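Local atomic coordinates of hypothetical protein (Clostridium sporogenes ATCC 15579, PDB entry 4QRK), a protein that is of unknown function but is a right-handed beta-helix protein, putatively involved in cell adhesion, with a LiaF-like C-terminal region. Residues 11-16 with 50-55; 74-79 with 89-94; 166-171 with 202-207; 123-128 with 146-151. All coordinates share one frame; numbering follows the deposited sequence.

Contact 1: 11-16 with 50-55; sequences KEEIKI and FIYSEN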
loop_
_atom_site.group_PDB
_atom_site.type_symbol
_atom_site.label_atom_id
_atom_site.label_comp_id
_atom_site.label_asym_id
_atom_site.label_seq_id
_atom_site.Cartn_x
_atom_site.Cartn_y
_atom_site.Cartn_z
ATOM N N LYS A 11 3.994 3.990 23.747
ATOM C CA LYS A 11 5.264 3.329 23.439
ATOM C C LYS A 11 5.777 3.758 22.077
ATOM O O LYS A 11 4.999 3.912 21.126
ATOM C CB LYS A 11 5.083 1.811 23.444
ATOM C CG LYS A 11 4.680 1.212 24.804
ATOM C CD LYS A 11 5.898 1.111 25.724
ATOM C CE LYS A 11 5.530 0.674 27.128
ATOM N NZ LYS A 11 4.914 -0.662 27.124
ATOM N N GLU A 12 7.088 3.933 21.981
ATOM C CA GLU A 12 7.746 4.206 20.708
ATOM C C GLU A 12 8.917 3.301 20.500
ATOM O O GLU A 12 9.720 3.111 21.418
ATOM C CB GLU A 12 8.199 5.669 20.631
ATOM C CG GLU A 12 7.051 6.654 20.795
ATOM C CD GLU A 12 7.444 8.095 20.504
ATOM O OE1 GLU A 12 8.503 8.336 19.886
ATOM O OE2 GLU A 12 6.683 8.990 20.910
ATOM N N GLU A 13 9.010 2.758 19.285
ATOM C CA GLU A 13 10.025 1.771 18.944
ATOM C C GLU A 13 10.464 1.960 17.532
ATOM O O GLU A 13 9.642 2.314 16.673
ATOM C CB GLU A 13 9.456 0.351 18.957
ATOM C CG GLU A 13 8.765 -0.061 20.211
ATOM C CD GLU A 13 8.134 -1.436 20.085
ATOM O OE1 GLU A 13 7.756 -1.836 18.959
ATOM O OE2 GLU A 13 8.017 -2.111 21.129
ATOM N N ILE A 14 11.736 1.692 17.313
ATOM C CA ILE A 14 12.306 1.612 15.984
ATOM C C ILE A 14 12.668 0.158 15.688
ATOM O O ILE A 14 13.151 -0.571 16.570
ATOM C CB ILE A 14 13.577 2.468 15.857
ATOM C CG1 ILE A 14 13.314 3.911 16.279
ATOM C CG2 ILE A 14 14.108 2.419 14.454
ATOM C CD1 ILE A 14 12.329 4.639 15.438
ATOM N N LYS A 15 12.433 -0.256 14.456
ATOM C CA LYS A 15 12.823 -1.600 14.004
ATOM C C LYS A 15 13.541 -1.401 12.707
ATOM O O LYS A 15 13.098 -0.630 11.867
ATOM C CB LYS A 15 11.589 -2.456 13.819
ATOM C CG LYS A 15 10.815 -2.621 15.148
ATOM C CD LYS A 15 9.746 -3.710 15.072
ATOM C CE LYS A 15 8.887 -3.797 16.345
ATOM N NZ LYS A 15 9.701 -4.293 17.483
ATOM N N ILE A 16 14.664 -2.072 12.560
ATOM C CA ILE A 16 15.474 -1.978 11.360
ATOM C C ILE A 16 15.773 -3.392 10.903
ATOM O O ILE A 16 16.182 -4.231 11.698
ATOM C CB ILE A 16 16.785 -1.282 11.666
ATOM C CG1 ILE A 16 16.540 0.188 11.965
ATOM C CG2 ILE A 16 17.760 -1.429 10.498
ATOM C CD1 ILE A 16 17.690 0.852 12.642
ATOM N N PHE A 50 7.310 2.834 15.247
ATOM C CA PHE A 50 5.993 2.334 15.615
ATOM C C PHE A 50 5.629 3.017 16.902
ATOM O O PHE A 50 6.442 3.060 17.851
ATOM C CB PHE A 50 6.055 0.807 15.792
ATOM C CG PHE A 50 6.547 0.113 14.576
ATOM C CD1 PHE A 50 5.667 -0.292 13.600
ATOM C CD2 PHE A 50 7.894 -0.037 14.355
ATOM C CE1 PHE A 50 6.101 -0.912 12.457
ATOM C CE2 PHE A 50 8.348 -0.643 13.221
ATOM C CZ PHE A 50 7.428 -1.084 12.242
ATOM N N ILE A 51 4.432 3.601 16.903
ATOM C CA ILE A 51 3.893 4.304 18.071
ATOM C C ILE A 51 2.561 3.692 18.442
ATOM O O ILE A 51 1.671 3.548 17.598
ATOM C CB ILE A 51 3.728 5.766 17.806
ATOM C CG1 ILE A 51 5.088 6.360 17.453
ATOM C CG2 ILE A 51 3.172 6.497 19.030
ATOM C CD1 ILE A 51 4.953 7.796 16.897
ATOM N N TYR A 52 2.436 3.261 19.687
ATOM C CA TYR A 52 1.220 2.545 20.090
ATOM C C TYR A 52 0.897 2.835 21.555
ATOM O O TYR A 52 1.781 2.802 22.392
ATOM C CB TYR A 52 1.320 1.017 19.775
ATOM C CG TYR A 52 2.477 0.277 20.396
ATOM C CD1 TYR A 52 3.715 0.228 19.784
ATOM C CD2 TYR A 52 2.323 -0.386 21.603
ATOM C CE1 TYR A 52 4.787 -0.437 20.394
ATOM C CE2 TYR A 52 3.372 -1.064 22.199
ATOM C CZ TYR A 52 4.602 -1.077 21.581
ATOM O OH TYR A 52 5.635 -1.745 22.176
ATOM N N SER A 53 -0.364 3.155 21.853
ATOM C CA SER A 53 -0.745 3.539 23.197
ATOM C C SER A 53 -1.250 2.374 24.040
ATOM O O SER A 53 -1.364 2.487 25.252
ATOM C CB SER A 53 -1.813 4.611 23.132
ATOM O OG SER A 53 -2.910 4.136 22.420
ATOM N N GLU A 54 -1.557 1.259 23.398
ATOM C CA GLU A 54 -2.091 0.097 24.084
ATOM C C GLU A 54 -1.063 -1.003 23.916
ATOM O O GLU A 54 -0.670 -1.317 22.790
ATOM C CB GLU A 54 -3.422 -0.345 23.452
ATOM C CG GLU A 54 -4.391 0.775 23.214
ATOM C CD GLU A 54 -4.618 1.613 24.457
ATOM O OE1 GLU A 54 -4.996 1.059 25.503
ATOM O OE2 GLU A 54 -4.391 2.836 24.393
ATOM N N ASN A 55 -0.639 -1.598 25.028
ATOM C CA ASN A 55 0.393 -2.627 24.984
ATOM C C ASN A 55 -0.007 -3.799 24.135
ATOM O O ASN A 55 0.831 -4.426 23.510
ATOM C CB ASN A 55 0.795 -3.082 26.409
ATOM C CG ASN A 55 1.549 -2.018 27.145
ATOM O OD1 ASN A 55 2.192 -1.164 26.526
ATOM N ND2 ASN A 55 1.466 -2.032 28.463
#

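Contact 2: 74-79 with 89-94; sequences ISQPGL and KRNEWN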
loop_
_atom_site.group_PDB
_atom_site.type_symbol
_atom_site.label_atom_id
_atom_site.label_comp_id
_atom_site.label_asym_id
_atom_site.label_seq_id
_atom_site.Cartn_x
_atom_site.Cartn_y
_atom_site.Cartn_z
ATOM N N ILE A 74 4.770 -7.869 9.294
ATOM C CA ILE A 74 4.566 -7.005 10.448
ATOM C C ILE A 74 3.087 -7.045 10.758
ATOM O O ILE A 74 2.254 -6.739 9.896
ATOM C CB ILE A 74 4.993 -5.580 10.167
ATOM C CG1 ILE A 74 6.321 -5.564 9.404
ATOM C CG2 ILE A 74 5.035 -4.790 11.499
ATOM C CD1 ILE A 74 6.929 -4.199 9.241
ATOM N N SER A 75 2.757 -7.419 11.989
ATOM C CA SER A 75 1.367 -7.578 12.394
ATOM C C SER A 75 1.036 -6.905 13.713
ATOM O O SER A 75 1.813 -6.998 14.660
ATOM C CB SER A 75 1.038 -9.066 12.461
ATOM O OG SER A 75 1.222 -9.628 11.182
ATOM N N GLN A 76 -0.100 -6.177 13.737
ATOM C CA GLN A 76 -0.680 -5.617 14.976
ATOM C C GLN A 76 -1.434 -6.780 15.580
ATOM O O GLN A 76 -2.268 -7.376 14.884
ATOM C CB GLN A 76 -1.693 -4.485 14.687
ATOM C CG GLN A 76 -2.152 -3.680 15.936
ATOM C CD GLN A 76 -3.272 -2.649 15.591
ATOM O OE1 GLN A 76 -3.581 -2.435 14.436
ATOM N NE2 GLN A 76 -3.852 -2.025 16.594
ATOM N N PRO A 77 -1.151 -7.144 16.843
ATOM C CA PRO A 77 -1.930 -8.241 17.429
ATOM C C PRO A 77 -3.434 -7.966 17.281
ATOM O O PRO A 77 -3.941 -6.872 17.639
ATOM C CB PRO A 77 -1.547 -8.215 18.925
ATOM C CG PRO A 77 -0.176 -7.514 18.990
ATOM C CD PRO A 77 -0.253 -6.502 17.822
ATOM N N GLY A 78 -4.132 -8.949 16.719
ATOM C CA GLY A 78 -5.568 -8.871 16.613
ATOM C C GLY A 78 -6.145 -8.667 17.997
ATOM O O GLY A 78 -5.729 -9.312 18.972
ATOM N N LEU A 79 -7.063 -7.717 18.093
ATOM C CA LEU A 79 -7.999 -7.717 19.196
ATOM C C LEU A 79 -9.269 -8.311 18.605
ATOM O O LEU A 79 -9.936 -7.673 17.795
ATOM C CB LEU A 79 -8.227 -6.310 19.766
ATOM C CG LEU A 79 -7.081 -5.608 20.516
ATOM C CD1 LEU A 79 -7.562 -4.253 21.004
ATOM C CD2 LEU A 79 -6.572 -6.433 21.692
ATOM N N LYS A 89 -6.475 7.293 21.828
ATOM C CA LYS A 89 -5.556 6.185 21.621
ATOM C C LYS A 89 -4.755 6.513 20.374
ATOM O O LYS A 89 -5.117 7.390 19.612
ATOM C CB LYS A 89 -6.306 4.860 21.471
ATOM C CG LYS A 89 -7.109 4.465 22.700
ATOM C CD LYS A 89 -7.478 3.013 22.636
ATOM C CE LYS A 89 -8.000 2.474 23.954
ATOM N NZ LYS A 89 -9.222 3.144 24.394
ATOM N N ARG A 90 -3.641 5.822 20.189
ATOM C CA ARG A 90 -2.738 6.062 19.072
ATOM C C ARG A 90 -2.138 4.764 18.606
ATOM O O ARG A 90 -1.679 3.952 19.419
ATOM C CB ARG A 90 -1.569 6.944 19.502
ATOM C CG ARG A 90 -1.618 8.307 18.941
ATOM C CD ARG A 90 -0.337 9.035 19.236
ATOM N NE ARG A 90 0.421 9.271 18.023
ATOM C CZ ARG A 90 1.615 9.859 18.002
ATOM N NH1 ARG A 90 2.185 10.270 19.129
ATOM N NH2 ARG A 90 2.232 10.037 16.855
ATOM N N ASN A 91 -2.147 4.576 17.302
ATOM C CA ASN A 91 -1.450 3.465 16.670
ATOM C C ASN A 91 -0.962 3.898 15.311
ATOM O O ASN A 91 -1.738 4.050 14.350
ATOM C CB ASN A 91 -2.355 2.242 16.509
ATOM C CG ASN A 91 -1.557 0.999 16.177
ATOM O OD1 ASN A 91 -0.684 0.600 16.946
ATOM N ND2 ASN A 91 -1.851 0.376 15.048
ATOM N N GLU A 92 0.340 4.077 15.211
ATOM C CA GLU A 92 0.943 4.621 14.003
ATOM C C GLU A 92 2.203 3.835 13.623
ATOM O O GLU A 92 3.073 3.582 14.461
ATOM C CB GLU A 92 1.249 6.117 14.199
ATOM C CG GLU A 92 1.746 6.865 12.953
ATOM C CD GLU A 92 2.144 8.328 13.267
ATOM O OE1 GLU A 92 1.246 9.192 13.283
ATOM O OE2 GLU A 92 3.339 8.608 13.530
ATOM N N TRP A 93 2.274 3.461 12.340
ATOM C CA TRP A 93 3.425 2.798 11.781
ATOM C C TRP A 93 3.970 3.667 10.651
ATOM O O TRP A 93 3.276 4.005 9.672
ATOM C CB TRP A 93 3.077 1.415 11.209
ATOM C CG TRP A 93 2.608 0.365 12.181
ATOM C CD1 TRP A 93 2.346 0.500 13.527
ATOM C CD2 TRP A 93 2.291 -0.985 11.838
ATOM N NE1 TRP A 93 1.907 -0.707 14.040
ATOM C CE2 TRP A 93 1.835 -1.623 13.014
ATOM C CE3 TRP A 93 2.349 -1.710 10.644
ATOM C CZ2 TRP A 93 1.461 -2.968 13.033
ATOM C CZ3 TRP A 93 1.955 -3.037 10.661
ATOM C CH2 TRP A 93 1.515 -3.652 11.849
ATOM N N ASN A 94 5.225 4.025 10.782
ATOM C CA ASN A 94 5.881 4.835 9.758
ATOM C C ASN A 94 7.053 4.070 9.230
ATOM O O ASN A 94 8.004 3.839 9.953
ATOM C CB ASN A 94 6.347 6.140 10.383
ATOM C CG ASN A 94 5.221 6.902 11.011
ATOM O OD1 ASN A 94 4.377 7.416 10.313
ATOM N ND2 ASN A 94 5.173 6.931 12.332
#

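Contact 3: 166-171 with 202-207; sequences IGVKIK and NSIEVN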
loop_
_atom_site.group_PDB
_atom_site.type_symbol
_atom_site.label_atom_id
_atom_site.label_comp_id
_atom_site.label_asym_id
_atom_site.label_seq_id
_atom_site.Cartn_x
_atom_site.Cartn_y
_atom_site.Cartn_z
ATOM N N ILE A 166 4.736 5.759 -18.380
ATOM C CA ILE A 166 4.512 4.376 -18.742
ATOM C C ILE A 166 3.025 4.096 -18.816
ATOM O O ILE A 166 2.197 4.816 -18.251
ATOM C CB ILE A 166 5.251 3.409 -17.807
ATOM C CG1 ILE A 166 4.591 3.306 -16.453
ATOM C CG2 ILE A 166 6.709 3.869 -17.623
ATOM C CD1 ILE A 166 5.127 2.145 -15.664
ATOM N N GLY A 167 2.678 3.042 -19.543
ATOM C CA GLY A 167 1.283 2.704 -19.751
ATOM C C GLY A 167 0.605 2.244 -18.489
ATOM O O GLY A 167 1.148 1.479 -17.689
ATOM N N VAL A 168 -0.612 2.728 -18.319
ATOM C CA VAL A 168 -1.470 2.377 -17.210
ATOM C C VAL A 168 -2.877 2.006 -17.700
ATOM O O VAL A 168 -3.475 2.683 -18.562
ATOM C CB VAL A 168 -1.562 3.583 -16.220
ATOM C CG1 VAL A 168 -2.464 3.281 -15.089
ATOM C CG2 VAL A 168 -0.205 3.928 -15.687
ATOM N N LYS A 169 -3.385 0.899 -17.173
ATOM C CA LYS A 169 -4.776 0.522 -17.363
ATOM C C LYS A 169 -5.375 0.220 -16.024
ATOM O O LYS A 169 -4.802 -0.556 -15.260
ATOM C CB LYS A 169 -4.867 -0.698 -18.287
ATOM C CG LYS A 169 -6.268 -1.187 -18.594
ATOM C CD LYS A 169 -6.157 -2.261 -19.667
ATOM C CE LYS A 169 -7.468 -2.838 -20.134
ATOM N NZ LYS A 169 -7.245 -3.627 -21.405
ATOM N N ILE A 170 -6.533 0.825 -15.750
ATOM C CA ILE A 170 -7.209 0.712 -14.451
ATOM C C ILE A 170 -8.613 0.193 -14.663
ATOM O O ILE A 170 -9.397 0.778 -15.425
ATOM C CB ILE A 170 -7.380 2.064 -13.742
ATOM C CG1 ILE A 170 -6.039 2.776 -13.597
ATOM C CG2 ILE A 170 -8.024 1.878 -12.322
ATOM C CD1 ILE A 170 -5.924 3.951 -14.479
ATOM N N LYS A 171 -8.933 -0.912 -14.020
ATOM C CA LYS A 171 -10.328 -1.334 -13.908
ATOM C C LYS A 171 -10.834 -0.839 -12.568
ATOM O O LYS A 171 -10.332 -1.240 -11.527
ATOM C CB LYS A 171 -10.455 -2.854 -14.063
ATOM C CG LYS A 171 -11.892 -3.376 -13.943
ATOM C CD LYS A 171 -11.961 -4.878 -14.235
ATOM C CE LYS A 171 -13.402 -5.360 -14.425
ATOM N NZ LYS A 171 -13.489 -6.682 -15.134
ATOM N N ASN A 202 6.763 -1.429 -20.635
ATOM C CA ASN A 202 6.274 -1.685 -19.275
ATOM C C ASN A 202 4.922 -1.047 -18.976
ATOM O O ASN A 202 4.597 0.043 -19.472
ATOM C CB ASN A 202 7.262 -1.123 -18.257
ATOM C CG ASN A 202 8.661 -1.687 -18.431
ATOM O OD1 ASN A 202 9.652 -0.945 -18.421
ATOM N ND2 ASN A 202 8.748 -3.000 -18.592
ATOM N N SER A 203 4.134 -1.712 -18.141
ATOM C CA SER A 203 2.829 -1.170 -17.795
ATOM C C SER A 203 2.417 -1.458 -16.354
ATOM O O SER A 203 2.924 -2.395 -15.741
ATOM C CB SER A 203 1.780 -1.729 -18.765
ATOM O OG SER A 203 1.489 -3.056 -18.398
ATOM N N ILE A 204 1.509 -0.632 -15.827
ATOM C CA ILE A 204 0.845 -0.893 -14.552
ATOM C C ILE A 204 -0.597 -1.285 -14.816
ATOM O O ILE A 204 -1.350 -0.546 -15.466
ATOM C CB ILE A 204 0.845 0.330 -13.594
ATOM C CG1 ILE A 204 2.174 1.044 -13.667
ATOM C CG2 ILE A 204 0.507 -0.152 -12.170
ATOM C CD1 ILE A 204 2.402 2.190 -12.620
ATOM N N GLU A 205 -0.964 -2.479 -14.354
ATOM C CA GLU A 205 -2.333 -2.971 -14.470
ATOM C C GLU A 205 -2.915 -2.767 -13.092
ATOM O O GLU A 205 -2.379 -3.284 -12.119
ATOM C CB GLU A 205 -2.380 -4.467 -14.822
ATOM C CG GLU A 205 -1.788 -4.829 -16.228
ATOM C CD GLU A 205 -2.705 -4.534 -17.389
ATOM O OE1 GLU A 205 -3.902 -4.228 -17.167
ATOM O OE2 GLU A 205 -2.223 -4.622 -18.543
ATOM N N VAL A 206 -3.991 -2.004 -13.002
ATOM C CA VAL A 206 -4.562 -1.660 -11.698
ATOM C C VAL A 206 -6.011 -2.103 -11.631
ATOM O O VAL A 206 -6.813 -1.761 -12.496
ATOM C CB VAL A 206 -4.458 -0.130 -11.444
ATOM C CG1 VAL A 206 -4.913 0.199 -10.062
ATOM C CG2 VAL A 206 -3.034 0.360 -11.611
ATOM N N ASN A 207 -6.337 -2.910 -10.633
ATOM C CA ASN A 207 -7.712 -3.210 -10.303
ATOM C C ASN A 207 -8.077 -2.537 -8.977
ATOM O O ASN A 207 -7.379 -2.729 -7.987
ATOM C CB ASN A 207 -7.893 -4.726 -10.264
ATOM C CG ASN A 207 -7.785 -5.350 -11.643
ATOM O OD1 ASN A 207 -6.696 -5.682 -12.117
ATOM N ND2 ASN A 207 -8.919 -5.486 -12.304
HETATM O O HOH W 1 -6.197 -3.463 -15.386
#

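Contact 4: 123-128 with 146-151; sequences LKELNV and NVKVNI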
loop_
_atom_site.group_PDB
_atom_site.type_symbol
_atom_site.label_atom_id
_atom_site.label_comp_id
_atom_site.label_asym_id
_atom_site.label_seq_id
_atom_site.Cartn_x
_atom_site.Cartn_y
_atom_site.Cartn_z
ATOM N N LEU A 123 8.946 -1.488 -7.424
ATOM C CA LEU A 123 7.729 -2.192 -7.095
ATOM C C LEU A 123 7.377 -3.233 -8.153
ATOM O O LEU A 123 7.417 -2.945 -9.349
ATOM C CB LEU A 123 6.612 -1.172 -6.955
ATOM C CG LEU A 123 5.266 -1.671 -6.478
ATOM C CD1 LEU A 123 5.397 -2.244 -5.074
ATOM C CD2 LEU A 123 4.223 -0.519 -6.563
ATOM N N LYS A 124 6.985 -4.430 -7.716
ATOM C CA LYS A 124 6.479 -5.448 -8.654
ATOM C C LYS A 124 4.977 -5.674 -8.451
ATOM O O LYS A 124 4.226 -5.847 -9.395
ATOM C CB LYS A 124 7.180 -6.798 -8.470
ATOM C CG LYS A 124 8.698 -6.749 -8.479
ATOM C CD LYS A 124 9.284 -6.302 -9.810
ATOM C CE LYS A 124 10.600 -5.566 -9.576
ATOM N NZ LYS A 124 11.483 -5.455 -10.770
ATOM N N GLU A 125 4.545 -5.741 -7.208
ATOM C CA GLU A 125 3.150 -6.035 -6.986
ATOM C C GLU A 125 2.714 -5.406 -5.703
ATOM O O GLU A 125 3.495 -5.324 -4.754
ATOM C CB GLU A 125 2.891 -7.556 -6.989
ATOM C CG GLU A 125 1.419 -7.894 -6.796
ATOM C CD GLU A 125 1.078 -9.327 -7.206
ATOM O OE1 GLU A 125 1.999 -10.038 -7.667
ATOM O OE2 GLU A 125 -0.108 -9.727 -7.058
ATOM N N LEU A 126 1.473 -4.934 -5.700
ATOM C CA LEU A 126 0.854 -4.355 -4.520
ATOM C C LEU A 126 -0.556 -4.879 -4.420
ATOM O O LEU A 126 -1.292 -4.838 -5.400
ATOM C CB LEU A 126 0.779 -2.855 -4.643
ATOM C CG LEU A 126 0.072 -2.114 -3.505
ATOM C CD1 LEU A 126 0.851 -2.221 -2.196
ATOM C CD2 LEU A 126 -0.138 -0.643 -3.883
ATOM N N ASN A 127 -0.881 -5.436 -3.260
ATOM C CA ASN A 127 -2.220 -5.863 -2.922
ATOM C C ASN A 127 -2.639 -5.202 -1.632
ATOM O O ASN A 127 -1.967 -5.354 -0.601
ATOM C CB ASN A 127 -2.278 -7.389 -2.744
ATOM C CG ASN A 127 -2.218 -8.105 -4.064
ATOM O OD1 ASN A 127 -3.219 -8.198 -4.773
ATOM N ND2 ASN A 127 -1.029 -8.549 -4.441
ATOM N N VAL A 128 -3.748 -4.473 -1.679
ATOM C CA VAL A 128 -4.248 -3.758 -0.500
ATOM C C VAL A 128 -5.676 -4.140 -0.249
ATOM O O VAL A 128 -6.490 -4.039 -1.161
ATOM C CB VAL A 128 -4.229 -2.231 -0.756
ATOM C CG1 VAL A 128 -4.827 -1.474 0.392
ATOM C CG2 VAL A 128 -2.811 -1.755 -0.960
ATOM N N ASN A 146 6.801 -4.620 -15.562
ATOM C CA ASN A 146 5.371 -4.561 -15.370
ATOM C C ASN A 146 5.029 -4.588 -13.900
ATOM O O ASN A 146 5.742 -5.195 -13.112
ATOM C CB ASN A 146 4.718 -5.727 -16.065
ATOM C CG ASN A 146 4.910 -5.662 -17.553
ATOM O OD1 ASN A 146 4.810 -4.586 -18.162
ATOM N ND2 ASN A 146 5.220 -6.796 -18.151
ATOM N N VAL A 147 3.935 -3.933 -13.544
ATOM C CA VAL A 147 3.513 -3.844 -12.142
ATOM C C VAL A 147 2.036 -4.193 -12.077
ATOM O O VAL A 147 1.254 -3.794 -12.940
ATOM C CB VAL A 147 3.729 -2.429 -11.584
ATOM C CG1 VAL A 147 3.382 -2.353 -10.058
ATOM C CG2 VAL A 147 5.108 -1.964 -11.821
ATOM N N LYS A 148 1.663 -4.931 -11.039
ATOM C CA LYS A 148 0.298 -5.356 -10.802
ATOM C C LYS A 148 -0.154 -4.709 -9.500
ATOM O O LYS A 148 0.511 -4.841 -8.492
ATOM C CB LYS A 148 0.279 -6.889 -10.696
ATOM C CG LYS A 148 -1.067 -7.516 -10.795
ATOM C CD LYS A 148 -1.141 -8.473 -11.987
ATOM C CE LYS A 148 -2.592 -8.876 -12.332
ATOM N NZ LYS A 148 -3.398 -7.775 -12.984
ATOM N N VAL A 149 -1.264 -3.983 -9.536
ATOM C CA VAL A 149 -1.820 -3.354 -8.352
ATOM C C VAL A 149 -3.266 -3.756 -8.162
ATOM O O VAL A 149 -4.085 -3.577 -9.057
ATOM C CB VAL A 149 -1.732 -1.824 -8.432
ATOM C CG1 VAL A 149 -2.385 -1.164 -7.221
ATOM C CG2 VAL A 149 -0.284 -1.390 -8.546
ATOM N N ASN A 150 -3.576 -4.291 -6.989
ATOM C CA ASN A 150 -4.957 -4.660 -6.646
ATOM C C ASN A 150 -5.377 -3.963 -5.363
ATOM O O ASN A 150 -4.723 -4.122 -4.331
ATOM C CB ASN A 150 -5.095 -6.183 -6.484
ATOM C CG ASN A 150 -4.609 -6.952 -7.735
ATOM O OD1 ASN A 150 -5.226 -6.866 -8.794
ATOM N ND2 ASN A 150 -3.482 -7.667 -7.616
ATOM N N ILE A 151 -6.470 -3.194 -5.425
ATOM C CA ILE A 151 -6.936 -2.461 -4.232
ATOM C C ILE A 151 -8.407 -2.765 -3.984
ATOM O O ILE A 151 -9.238 -2.645 -4.866
ATOM C CB ILE A 151 -6.760 -0.926 -4.406
ATOM C CG1 ILE A 151 -5.291 -0.568 -4.625
ATOM C CG2 ILE A 151 -7.223 -0.218 -3.184
ATOM C CD1 ILE A 151 -5.067 0.776 -5.217
HETATM O O HOH W 2 4.202 -7.607 -11.606
#

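Contact 1: 11-16 with 50-55
Tyr52 has CG lodged between its own backbone N and carbonyl carbon (chi1 57°), which leans the ring across the neighbouring strand to Lys11 and Glu13. The bend at chi2 of Lys11 (-78°) turns its chain off the ring and brings NZ to Asn55. The two strands form an antiparallel pair at the N-terminal edge of a sheet of the beta-helix. Lys11 with Tyr52 and Glu13 with Phe50 are hydrogen-bonded pairs. Glu12 with Ile51, between them, is a non-hydrogen-bonded pair; the two side chains run alongside each other, with CG of Glu12 3.9 Å from CG1 of Ile51. On the other side, CB of Lys11 lies over one face of the Tyr52 ring, 3.6 Å from its centroid, as a CH-pi contact. The carboxylate of Glu13 stands at the ring edge, its plane nearly perpendicular to the ring. Lys15 CG meets Phe50 CE2 at 3.7 Å, and Trp93 packs edge-to-face with the same ring. NZ of Lys11 donates to Asn55 OD1 at 2.8 Å, from above the carbonyl plane. OE2 of Glu13, which is salt-bridged to Lys58, also accepts from Tyr52 OH at 2.6 Å, well above the carboxylate plane.

Contact 2: 74-79 with 89-94
Gln76 reaches from just beyond the end of strand 69-75 towards Trp93 and Asn91. Its CB lies 3.9 Å from CZ2 of the indole. CG is anti to the backbone N (chi1 -170°) and the chain runs on extended, carrying the amide past the tryptophan to Asn91. CG and CD both approach ND2 of Asn91, CD at 3.4 Å. The amides of Gln76 and Asn91 reach towards each other, their planes 27° apart. They pack without a hydrogen bond: OE1 of Gln76 is 3.4 Å from ND2 of Asn91, but the angle is poor. Each amide is instead held by Val33, whose N donates to Gln76 OE1 and whose O accepts from Asn91 ND2. The Trp93 indole lies beside Gln76 and Ile74. The backbone N of Gln76 is at its edge, in the ring plane, 3.5 Å from CH2. CG2 of Ile74 lies over a face of the six-membered ring, 4.0 Å from its centroid, in a CH-pi contact. This is interior packing of the beta-helix between two of its sheets. Phe31 meets Trp93 edge-to-face. Strand 69-75 lies between strands 60-66 and 24-32, while strand 91-98 runs between 46-52 and 35-42 in the facing sheet.

Contact 3: 166-171 with 202-207
Backbone hydrogen bonds join residues 167-171 and 203-207 in a parallel pair, with Gly167 level with Ser203 and Lys171 level with Asn207. Ile204 N donates to Gly167 O, and Lys169 N to Ile204 O. Val206 N then donates to Lys169 O, and Lys171 N to Val206 O at 2.7 Å. CA-H...O contacts run between these bonds, among them Ile170 CA to Val206 O at 3.2 Å. Apolar contacts lie on the face of Val168, Ile170, Ile204 and Val206. CD1 of Ile166 meets CG1 of Ile204 at 3.7 Å, the two side chains being roughly perpendicular. Ile170 and Val206 run alongside each other, CG1 of the former 3.9 Å from CB of the latter. Leu162, on strand 157-162, packs against both of these and Val168. Such stacking of like aliphatic residues on successive parallel strands is the hallmark of the beta-helix interior. Polar groups occupy the other face. With CG anti to the backbone N (chi1 -179°), the extended Lys169 chain keeps company with Glu205, whose OE1 is 3.8 Å from CB of Lys169; the charged ends do not touch. Tyr197 OH hydrogen-bonds Glu205 OE2. Water 1 is 3.0 Å from Glu205 OE1 and 3.2 Å from Lys169 O, within donating range of both.

Contact 4: 123-128 with 146-151
Strands 123-128 and 147-151 run parallel, their axes only 2° apart, with Glu125 level with Lys148 and Val128 level with Ile151. Lys148 N donates to Lys124 O, and Leu126 N to Lys148 O. Asn150 N then donates to Leu126 O, and Val128 N to Asn150 O at 2.8 Å. Leu126 and Val149 point the same way as neighbours, CD2 of the leucine 4.1 Å from CG1 of the valine. Leu123 lies across Val147, with CD2 of Leu123 4.0 Å from CG1 of Val147. Leu137 of strand 134-138 covers Leu126 and Ile151. These aliphatic rows face the inside of the right-handed beta-helix, and the polar rows face the other way. There, Asn127 and Asn150 lie level with each other, and Asn207 follows on the next strand. Asn150 ND2 donates to Asn127 OD1 at 2.9 Å, from above the carbonyl plane. Both have CG anti to the carbonyl carbon, which keeps the side chains abreast with amide planes 22° apart. Asn127 ND2 donates in turn to Glu125 OE2 at 3.0 Å, so the Asn127 amide is held at both its O and its N. At the start of the pair, water 2 donates to Lys124 O at 2.8 Å and to Asn146 O at 3.2 Å.

In the fold
Along the chain the order is contact 1, contact 2, contact 4, contact 3. Contacts 1 and 2 sit near the N-terminal end, with centres 8 Å apart. Strands 46-52 and 91-98 are neighbours there, probably joined by Ile51 O to Glu92 N. Contacts 3 and 4 lie further along the beta-helix, with centres 10 Å apart. Strands 147-153 and 203-210 are adjacent, so contacts 4 and 3 form one parallel run: 123-130, 147-153, 203-210, 167-174. Contact 2 spans the two sheets: 69-75 lies in the sheet of contacts 3 and 4, and 91-98 in that of contact 1. Contacts 1 and 3 are 36 Å apart between centres. The antiparallel start thus passes into parallel stacking.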